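Local coordinates for protein carbohydrate deacetylase Agd3 (Neosartorya fumigata, PDB 6NWZ) that probably removes acetyl groups from N-acetylated sugars of the biofilm exopolysaccharide galactosaminogalactan, using a metal-dependent deacetylase domain joined to a carbohydrate-binding module, at residues A[24-29]-A[72-77]; A[45-50]-A[233-238]; A[378-383]-A[417-422]. All coordinates share one frame; numbering follows the deposited sequence.

Contact 1 of 3, residues A[24-29]-A[72-77]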
loop_
_atom_site.group_PDB
_atom_site.type_symbol
_atom_site.label_atom_id
_atom_site.label_comp_id
_atom_site.label_asym_id
_atom_site.label_seq_id
_atom_site.Cartn_x
_atom_site.Cartn_y
_atom_site.Cartn_z
ATOM N N LEU A 24 13.956 22.653 -12.248
ATOM C CA LEU A 24 13.907 21.801 -11.068
ATOM C C LEU A 24 12.633 20.962 -11.076
ATOM O O LEU A 24 11.562 21.442 -11.458
ATOM C CB LEU A 24 13.974 22.645 -9.798
ATOM C CG LEU A 24 15.205 23.543 -9.680
ATOM C CD1 LEU A 24 15.223 24.206 -8.320
ATOM C CD2 LEU A 24 16.480 22.748 -9.911
ATOM N N SER A 25 12.751 19.701 -10.645
ATOM C CA SER A 25 11.653 18.739 -10.704
ATOM C C SER A 25 10.693 18.845 -9.528
ATOM O O SER A 25 10.005 17.864 -9.216
ATOM C CB SER A 25 12.203 17.313 -10.786
ATOM O OG SER A 25 12.895 17.098 -12.002
ATOM N N ASN A 26 10.630 19.994 -8.868
ATOM C CA ASN A 26 9.721 20.171 -7.745
ATOM C C ASN A 26 8.322 20.499 -8.256
ATOM O O ASN A 26 8.159 21.349 -9.134
ATOM C CB ASN A 26 10.233 21.281 -6.832
ATOM C CG ASN A 26 9.649 21.202 -5.445
ATOM O OD1 ASN A 26 8.713 21.927 -5.111
ATOM N ND2 ASN A 26 10.194 20.311 -4.627
ATOM N N ILE A 27 7.316 19.823 -7.708
ATOM C CA ILE A 27 5.931 20.014 -8.131
ATOM C C ILE A 27 5.266 21.035 -7.218
ATOM O O ILE A 27 5.251 20.873 -5.993
ATOM C CB ILE A 27 5.164 18.682 -8.124
ATOM C CG1 ILE A 27 5.794 17.706 -9.116
ATOM C CG2 ILE A 27 3.709 18.908 -8.478
ATOM C CD1 ILE A 27 5.765 18.199 -10.546
ATOM N N LEU A 28 4.716 22.092 -7.813
ATOM C CA LEU A 28 4.020 23.136 -7.068
ATOM C C LEU A 28 2.538 22.787 -6.970
ATOM O O LEU A 28 1.848 22.682 -7.990
ATOM C CB LEU A 28 4.209 24.496 -7.737
ATOM C CG LEU A 28 3.506 25.678 -7.070
ATOM C CD1 LEU A 28 3.967 25.822 -5.625
ATOM C CD2 LEU A 28 3.748 26.959 -7.857
ATOM N N VAL A 29 2.051 22.610 -5.743
ATOM C CA VAL A 29 0.661 22.256 -5.481
ATOM C C VAL A 29 -0.032 23.472 -4.889
ATOM O O VAL A 29 0.363 23.963 -3.826
ATOM C CB VAL A 29 0.547 21.045 -4.542
ATOM C CG1 VAL A 29 -0.899 20.817 -4.158
ATOM C CG2 VAL A 29 1.125 19.807 -5.207
ATOM N N GLY A 72 14.291 27.162 -14.003
ATOM C CA GLY A 72 12.915 27.095 -13.541
ATOM C C GLY A 72 12.829 26.320 -12.238
ATOM O O GLY A 72 13.422 25.244 -12.101
ATOM N N ASN A 73 12.081 26.864 -11.278
ATOM C CA ASN A 73 12.035 26.290 -9.939
ATOM C C ASN A 73 11.030 25.157 -9.793
ATOM O O ASN A 73 11.043 24.476 -8.761
ATOM C CB ASN A 73 11.716 27.377 -8.911
ATOM C CG ASN A 73 12.937 28.180 -8.522
ATOM O OD1 ASN A 73 13.976 28.104 -9.178
ATOM N ND2 ASN A 73 12.821 28.954 -7.449
ATOM N N TYR A 74 10.169 24.930 -10.782
ATOM C CA TYR A 74 9.115 23.934 -10.647
ATOM C C TYR A 74 8.918 23.191 -11.958
ATOM O O TYR A 74 8.859 23.807 -13.027
ATOM C CB TYR A 74 7.802 24.584 -10.201
ATOM C CG TYR A 74 7.925 25.292 -8.872
ATOM C CD1 TYR A 74 7.837 24.588 -7.676
ATOM C CD2 TYR A 74 8.147 26.661 -8.813
ATOM C CE1 TYR A 74 7.956 25.231 -6.458
ATOM C CE2 TYR A 74 8.267 27.312 -7.602
ATOM C CZ TYR A 74 8.170 26.595 -6.428
ATOM O OH TYR A 74 8.290 27.247 -5.221
ATOM N N GLY A 75 8.821 21.869 -11.867
ATOM C CA GLY A 75 8.614 21.006 -13.007
ATOM C C GLY A 75 7.170 20.753 -13.342
ATOM O O GLY A 75 6.867 20.136 -14.370
ATOM N N GLY A 76 6.260 21.221 -12.500
ATOM C CA GLY A 76 4.846 21.032 -12.740
ATOM C C GLY A 76 4.046 21.844 -11.753
ATOM O O GLY A 76 4.552 22.255 -10.702
ATOM N N ILE A 77 2.791 22.084 -12.113
ATOM C CA ILE A 77 1.874 22.853 -11.285
ATOM C C ILE A 77 0.553 22.103 -11.209
ATOM O O ILE A 77 0.036 21.640 -12.234
ATOM C CB ILE A 77 1.654 24.276 -11.833
ATOM C CG1 ILE A 77 3.000 24.945 -12.136
ATOM C CG2 ILE A 77 0.857 25.096 -10.837
ATOM C CD1 ILE A 77 2.904 26.177 -13.018
#

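Contact 2 of 3, residues A[45-50]-A[233-238]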
loop_
_atom_site.group_PDB
_atom_site.type_symbol
_atom_site.label_atom_id
_atom_site.label_comp_id
_atom_site.label_asym_id
_atom_site.label_seq_id
_atom_site.Cartn_x
_atom_site.Cartn_y
_atom_site.Cartn_z
ATOM N N ASN A 45 3.410 12.109 -2.721
ATOM C CA ASN A 45 4.107 11.515 -1.582
ATOM C C ASN A 45 4.264 10.012 -1.758
ATOM O O ASN A 45 5.298 9.440 -1.392
ATOM C CB ASN A 45 3.352 11.825 -0.286
ATOM C CG ASN A 45 4.076 11.320 0.956
ATOM O OD1 ASN A 45 5.304 11.334 1.025
ATOM N ND2 ASN A 45 3.311 10.875 1.948
ATOM N N ALA A 46 3.243 9.354 -2.314
ATOM C CA ALA A 46 3.318 7.913 -2.525
ATOM C C ALA A 46 4.423 7.562 -3.511
ATOM O O ALA A 46 5.177 6.604 -3.297
ATOM C CB ALA A 46 1.969 7.383 -3.011
ATOM N N TYR A 47 4.536 8.332 -4.598
ATOM C CA TYR A 47 5.622 8.122 -5.548
ATOM C C TYR A 47 6.967 8.523 -4.964
ATOM O O TYR A 47 8.003 7.997 -5.385
ATOM C CB TYR A 47 5.371 8.915 -6.828
ATOM C CG TYR A 47 4.426 8.269 -7.810
ATOM C CD1 TYR A 47 3.060 8.242 -7.573
ATOM C CD2 TYR A 47 4.899 7.712 -8.991
ATOM C CE1 TYR A 47 2.190 7.664 -8.477
ATOM C CE2 TYR A 47 4.038 7.132 -9.903
ATOM C CZ TYR A 47 2.683 7.111 -9.639
ATOM O OH TYR A 47 1.817 6.538 -10.539
ATOM N N GLY A 48 6.974 9.442 -4.002
ATOM C CA GLY A 48 8.209 10.026 -3.518
ATOM C C GLY A 48 8.650 11.255 -4.275
ATOM O O GLY A 48 9.821 11.642 -4.176
ATOM N N ILE A 49 7.749 11.880 -5.027
ATOM C CA ILE A 49 8.054 13.030 -5.875
ATOM C C ILE A 49 8.111 14.291 -5.024
ATOM O O ILE A 49 7.128 14.619 -4.342
ATOM C CB ILE A 49 7.018 13.169 -7.001
ATOM C CG1 ILE A 49 7.189 12.030 -8.010
ATOM C CG2 ILE A 49 7.129 14.536 -7.664
ATOM C CD1 ILE A 49 6.072 11.919 -9.011
ATOM N N PRO A 50 9.229 15.016 -5.022
ATOM C CA PRO A 50 9.305 16.252 -4.235
ATOM C C PRO A 50 8.291 17.282 -4.713
ATOM O O PRO A 50 8.091 17.476 -5.915
ATOM C CB PRO A 50 10.743 16.728 -4.462
ATOM C CG PRO A 50 11.494 15.502 -4.845
ATOM C CD PRO A 50 10.526 14.646 -5.608
ATOM N N TRP A 233 -2.537 11.951 -14.177
ATOM C CA TRP A 233 -2.014 13.312 -14.193
ATOM C C TRP A 233 -0.608 13.398 -13.613
ATOM O O TRP A 233 0.160 14.280 -14.009
ATOM C CB TRP A 233 -2.969 14.281 -13.475
ATOM C CG TRP A 233 -3.120 14.140 -11.978
ATOM C CD1 TRP A 233 -4.160 13.553 -11.316
ATOM C CD2 TRP A 233 -2.233 14.640 -10.963
ATOM N NE1 TRP A 233 -3.966 13.637 -9.957
ATOM C CE2 TRP A 233 -2.792 14.299 -9.713
ATOM C CE3 TRP A 233 -1.016 15.331 -10.989
ATOM C CZ2 TRP A 233 -2.177 14.623 -8.504
ATOM C CZ3 TRP A 233 -0.404 15.650 -9.784
ATOM C CH2 TRP A 233 -0.987 15.297 -8.560
ATOM N N ILE A 234 -0.239 12.492 -12.705
ATOM C CA ILE A 234 1.131 12.478 -12.196
ATOM C C ILE A 234 2.104 12.067 -13.295
ATOM O O ILE A 234 3.138 12.713 -13.504
ATOM C CB ILE A 234 1.246 11.557 -10.970
ATOM C CG1 ILE A 234 0.453 12.132 -9.795
ATOM C CG2 ILE A 234 2.711 11.360 -10.594
ATOM C CD1 ILE A 234 0.469 11.256 -8.569
ATOM N N THR A 235 1.790 10.982 -14.012
ATOM C CA THR A 235 2.666 10.528 -15.088
ATOM C C THR A 235 2.750 11.561 -16.204
ATOM O O THR A 235 3.820 11.774 -16.786
ATOM C CB THR A 235 2.174 9.193 -15.650
ATOM O OG1 THR A 235 1.970 8.258 -14.584
ATOM C CG2 THR A 235 3.194 8.626 -16.622
ATOM N N TRP A 236 1.627 12.207 -16.522
ATOM C CA TRP A 236 1.631 13.221 -17.571
ATOM C C TRP A 236 2.370 14.476 -17.122
ATOM O O TRP A 236 3.131 15.065 -17.898
ATOM C CB TRP A 236 0.196 13.557 -17.977
ATOM C CG TRP A 236 0.100 14.601 -19.047
ATOM C CD1 TRP A 236 0.199 14.404 -20.394
ATOM C CD2 TRP A 236 -0.120 16.007 -18.865
ATOM N NE1 TRP A 236 0.058 15.597 -21.060
ATOM C CE2 TRP A 236 -0.138 16.597 -20.144
ATOM C CE3 TRP A 236 -0.300 16.824 -17.744
ATOM C CZ2 TRP A 236 -0.328 17.964 -20.336
ATOM C CZ3 TRP A 236 -0.491 18.183 -17.937
ATOM C CH2 TRP A 236 -0.502 18.738 -19.223
ATOM N N LEU A 237 2.158 14.900 -15.870
ATOM C CA LEU A 237 2.801 16.120 -15.390
ATOM C C LEU A 237 4.316 15.987 -15.367
ATOM O O LEU A 237 5.025 16.968 -15.605
ATOM C CB LEU A 237 2.292 16.471 -13.993
ATOM C CG LEU A 237 2.758 17.793 -13.398
ATOM C CD1 LEU A 237 2.259 18.939 -14.255
ATOM C CD2 LEU A 237 2.249 17.920 -11.976
ATOM N N THR A 238 4.829 14.795 -15.080
ATOM C CA THR A 238 6.263 14.571 -14.989
ATOM C C THR A 238 6.858 14.012 -16.274
ATOM O O THR A 238 8.068 13.770 -16.322
ATOM C CB THR A 238 6.581 13.618 -13.830
ATOM O OG1 THR A 238 6.025 12.328 -14.108
ATOM C CG2 THR A 238 6.007 14.141 -12.523
HETATM O O HOH W 1 2.918 5.859 -13.319
#

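Contact 3 of 3, residues A[378-383]-A[417-422]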
loop_
_atom_site.group_PDB
_atom_site.type_symbol
_atom_site.label_atom_id
_atom_site.label_comp_id
_atom_site.label_asym_id
_atom_site.label_seq_id
_atom_site.Cartn_x
_atom_site.Cartn_y
_atom_site.Cartn_z
ATOM N N ALA A 378 9.954 -28.849 -0.662
ATOM C CA ALA A 378 9.146 -28.333 -1.762
ATOM C C ALA A 378 7.976 -27.500 -1.258
ATOM O O ALA A 378 7.580 -26.530 -1.915
ATOM C CB ALA A 378 8.644 -29.485 -2.632
ATOM N N ASN A 379 7.419 -27.851 -0.094
ATOM C CA ASN A 379 6.338 -27.068 0.498
ATOM C C ASN A 379 6.875 -25.858 1.253
ATOM O O ASN A 379 6.360 -24.743 1.105
ATOM C CB ASN A 379 5.507 -27.945 1.434
ATOM C CG ASN A 379 4.910 -29.138 0.733
ATOM O OD1 ASN A 379 4.538 -29.061 -0.437
ATOM N ND2 ASN A 379 4.815 -30.256 1.444
ATOM N N ARG A 380 7.901 -26.066 2.078
ATOM C CA ARG A 380 8.472 -24.969 2.853
ATOM C C ARG A 380 8.927 -23.830 1.951
ATOM O O ARG A 380 8.652 -22.656 2.226
ATOM C CB ARG A 380 9.644 -25.483 3.683
ATOM C CG ARG A 380 10.440 -24.395 4.364
ATOM C CD ARG A 380 11.794 -24.925 4.786
ATOM N NE ARG A 380 12.567 -25.369 3.631
ATOM C CZ ARG A 380 13.708 -26.046 3.711
ATOM N NH1 ARG A 380 14.213 -26.368 4.896
ATOM N NH2 ARG A 380 14.341 -26.406 2.604
ATOM N N ASP A 381 9.627 -24.158 0.870
ATOM C CA ASP A 381 10.248 -23.135 0.041
ATOM C C ASP A 381 9.265 -22.447 -0.897
ATOM O O ASP A 381 9.660 -21.519 -1.612
ATOM C CB ASP A 381 11.404 -23.743 -0.755
ATOM C CG ASP A 381 12.557 -24.182 0.135
ATOM O OD1 ASP A 381 12.787 -23.537 1.183
ATOM O OD2 ASP A 381 13.237 -25.171 -0.216
ATOM N N ALA A 382 8.002 -22.857 -0.910
ATOM C CA ALA A 382 7.000 -22.161 -1.701
ATOM C C ALA A 382 6.295 -21.054 -0.924
ATOM O O ALA A 382 5.549 -20.273 -1.527
ATOM C CB ALA A 382 5.968 -23.159 -2.233
ATOM N N PHE A 383 6.525 -20.956 0.383
ATOM C CA PHE A 383 5.854 -19.983 1.230
ATOM C C PHE A 383 6.881 -19.140 1.979
ATOM O O PHE A 383 8.057 -19.498 2.084
ATOM C CB PHE A 383 4.921 -20.676 2.241
ATOM C CG PHE A 383 3.763 -21.403 1.609
ATOM C CD1 PHE A 383 3.954 -22.611 0.953
ATOM C CD2 PHE A 383 2.481 -20.884 1.682
ATOM C CE1 PHE A 383 2.893 -23.279 0.378
ATOM C CE2 PHE A 383 1.414 -21.550 1.110
ATOM C CZ PHE A 383 1.619 -22.747 0.458
ATOM N N VAL A 417 13.196 -27.613 13.451
ATOM C CA VAL A 417 12.276 -28.137 12.454
ATOM C C VAL A 417 12.717 -27.793 11.033
ATOM O O VAL A 417 12.277 -28.448 10.078
ATOM C CB VAL A 417 10.870 -27.634 12.827
ATOM C CG1 VAL A 417 10.140 -27.036 11.645
ATOM C CG2 VAL A 417 10.080 -28.763 13.468
ATOM N N GLY A 418 13.613 -26.818 10.873
ATOM C CA GLY A 418 14.201 -26.497 9.590
ATOM C C GLY A 418 13.557 -25.348 8.844
ATOM O O GLY A 418 14.026 -25.002 7.750
ATOM N N LEU A 419 12.505 -24.744 9.397
ATOM C CA LEU A 419 11.809 -23.682 8.682
ATOM C C LEU A 419 12.693 -22.459 8.475
ATOM O O LEU A 419 12.528 -21.741 7.483
ATOM C CB LEU A 419 10.529 -23.304 9.426
ATOM C CG LEU A 419 9.421 -24.354 9.346
ATOM C CD1 LEU A 419 8.229 -23.979 10.219
ATOM C CD2 LEU A 419 8.996 -24.555 7.897
ATOM N N ASP A 420 13.644 -22.210 9.376
ATOM C CA ASP A 420 14.488 -21.031 9.208
ATOM C C ASP A 420 15.441 -21.152 8.032
ATOM O O ASP A 420 16.170 -20.196 7.751
ATOM C CB ASP A 420 15.275 -20.740 10.490
ATOM C CG ASP A 420 16.244 -21.849 10.860
ATOM O OD1 ASP A 420 16.284 -22.892 10.171
ATOM O OD2 ASP A 420 16.974 -21.668 11.859
ATOM N N GLN A 421 15.458 -22.292 7.352
ATOM C CA GLN A 421 16.271 -22.492 6.162
ATOM C C GLN A 421 15.510 -22.191 4.881
ATOM O O GLN A 421 16.063 -22.377 3.791
ATOM C CB GLN A 421 16.797 -23.930 6.123
ATOM C CG GLN A 421 17.774 -24.270 7.240
ATOM C CD GLN A 421 19.031 -23.420 7.193
ATOM O OE1 GLN A 421 19.210 -22.512 8.007
ATOM N NE2 GLN A 421 19.909 -23.710 6.239
ATOM N N ALA A 422 14.265 -21.734 4.983
ATOM C CA ALA A 422 13.441 -21.542 3.802
ATOM C C ALA A 422 13.999 -20.423 2.932
ATOM O O ALA A 422 14.735 -19.543 3.390
ATOM C CB ALA A 422 11.999 -21.224 4.194
#

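Contact 1 of 3, residues A[24-29]-A[72-77]
Leu24 donates its N-H to Gly72 O at 2.6 Å, nearly straight at 174°, where strands 22-31 and 71-72 run side by side. The two segments run parallel and are paired as strands at their ends, in the N-terminal, CBM87-family part of the chain. The middle, from Asn73 to Gly75, is irregular. There Asn26 O accepts from Gly75 N at 2.9 Å, in a bent bond with the donor tilted from the carbonyl plane. Regular parallel pairing is reached where Leu28 lies opposite Ile77. Leu28 N donates to Gly76 O at 2.9 Å, close to straight, and Ile77 CA makes a C-H...O contact with Leu28 O.

Tyr74 and Leu28 make the main side-chain contact. Tyr74 CG stands anti to the carbonyl carbon (chi1 -60°), and the ring lies between Asn26 and Leu28. Asn26 O sits at the ring edge, near its plane. Leu28 CB comes in obliquely at 3.6 Å from Tyr74 CD1, an off-centre CH-pi contact. Asn26 and Tyr74 lie side by side and point the same way, the amide turned 58° from the ring. Asn26 OD1 comes within 3.6 Å of Tyr74 CE1, but its hydrogen bond goes to Thr52 OG1 on the adjacent strand 51-55. Pro64 and Leu66 also touch Tyr74.

At the other end, Leu24 lies alongside Asn73, with Leu24 CB 3.6 Å from Asn73 O. Ile27 packs on Ile49 and on Leu44 of helix 34-47, so that helix covers this part of the strand. The tip of the Ile27 side chain turns back over the glycine backbone, with Ile27 CD1 3.6 Å from Gly76 N.

Contact 2 of 3, residues A[45-50]-A[233-238]
The Tyr47 ring has Ile234 CG2 over the centre of one face. The methyl is 4.2 Å from the ring centroid and only 6° off the ring normal, a well-centred CH-pi contact. At the edge of the ring, in its plane, a water lies 3.1 Å from Tyr47 OH. The same water donates to Thr235 OG1 at 2.9 Å, so it bridges two hydroxyls that are too far apart to bond directly. Both hydroxyls also have a partner in His231, Tyr47 OH at ND1 and Thr235 OG1 at the backbone O.

Ile234 presents two branches. CG2 is anti to the backbone N and reaches the ring face and Ile49. The other branch carries CD1 to 4.0 Å from Tyr47 CE1. Its CG1 also lies over one face of the neighbouring Trp233 ring, toward the rim. Ile49 CD1 packs 3.8 Å from Ile234 CG2 and meets Thr238 CG2 tip to tip at 4.2 Å.

These contacts join the C-terminal ends of helices 34-47 and 224-237. The first helix closes in a Schellman motif with Gly48, at positive phi, as the C-prime residue. In the second, Thr238 OG1 donates to Ile234 O at 3.0 Å. Thr238 N binds that oxygen from the opposite face of its plane. Tyr242 also packs on Ile49.

No hydrogen bond runs directly between the segments. The helix ends are held together by apolar packing, with a water and His231 satisfying the two hydroxyls on one side of it.

Contact 3 of 3, residues A[378-383]-A[417-422]
Arg380, at the end of helix 377-380, extends across to the loop that follows helix 400-417, within the deacetylase domain. Its CG is anti to the backbone N (chi1 171°), which directs the chain over Ala422. Arg380 CG meets Ala422 CB at 3.5 Å and Leu419 CD2 at 3.8 Å. A bend at chi3 then turns the guanidinium toward the 3-10 turn 419-421. Arg380 NH1 donates to Gly418 O at 3.2 Å with a bent N-H angle of 143°, from above the carbonyl plane. Gln421 N reaches Gly418 O from the opposite face, so this oxygen has two donors. Gln421 C and O and Ala422 N lie over one face of the guanidinium.

Asp381 follows as the next residue of the type I turn from Arg380 to Phe383. It forms a salt bridge with Arg380. The hydrogen bond from Arg380 NE to Asp381 OD1 is weak, while that from Arg380 NH2 to Asp381 OD2, at 3.3 Å, is nearly straight and in the guanidinium plane. This pairing probably steadies the arginine's orientation. Asp381 OD1 also accepts from Lys423 N, and it lies 3.4 Å from Ala422 CA.

Overall arrangement
From the N terminus, strand 22-31 leads into helix 34-47. Contact 1 closes a loop of 42 residues, bringing 72-77 back beside strand 22-31. Contact 2 opens inside that loop, at 45-50, and closes far later at 233-238, so the two cross. They also touch: Ile27 N probably bonds to Pro50 O, and Leu237 CD1 packs on Gly76 CA. Together they tie strands and both helix ends into one N-terminal unit in the CBM87 range. Contact 3 comes in series, in the deacetylase range, and closes a 33-residue loop containing helix 400-417. Its centre is about 49 Å from that of contact 1 and 39 Å from that of contact 2, across the chain's centre.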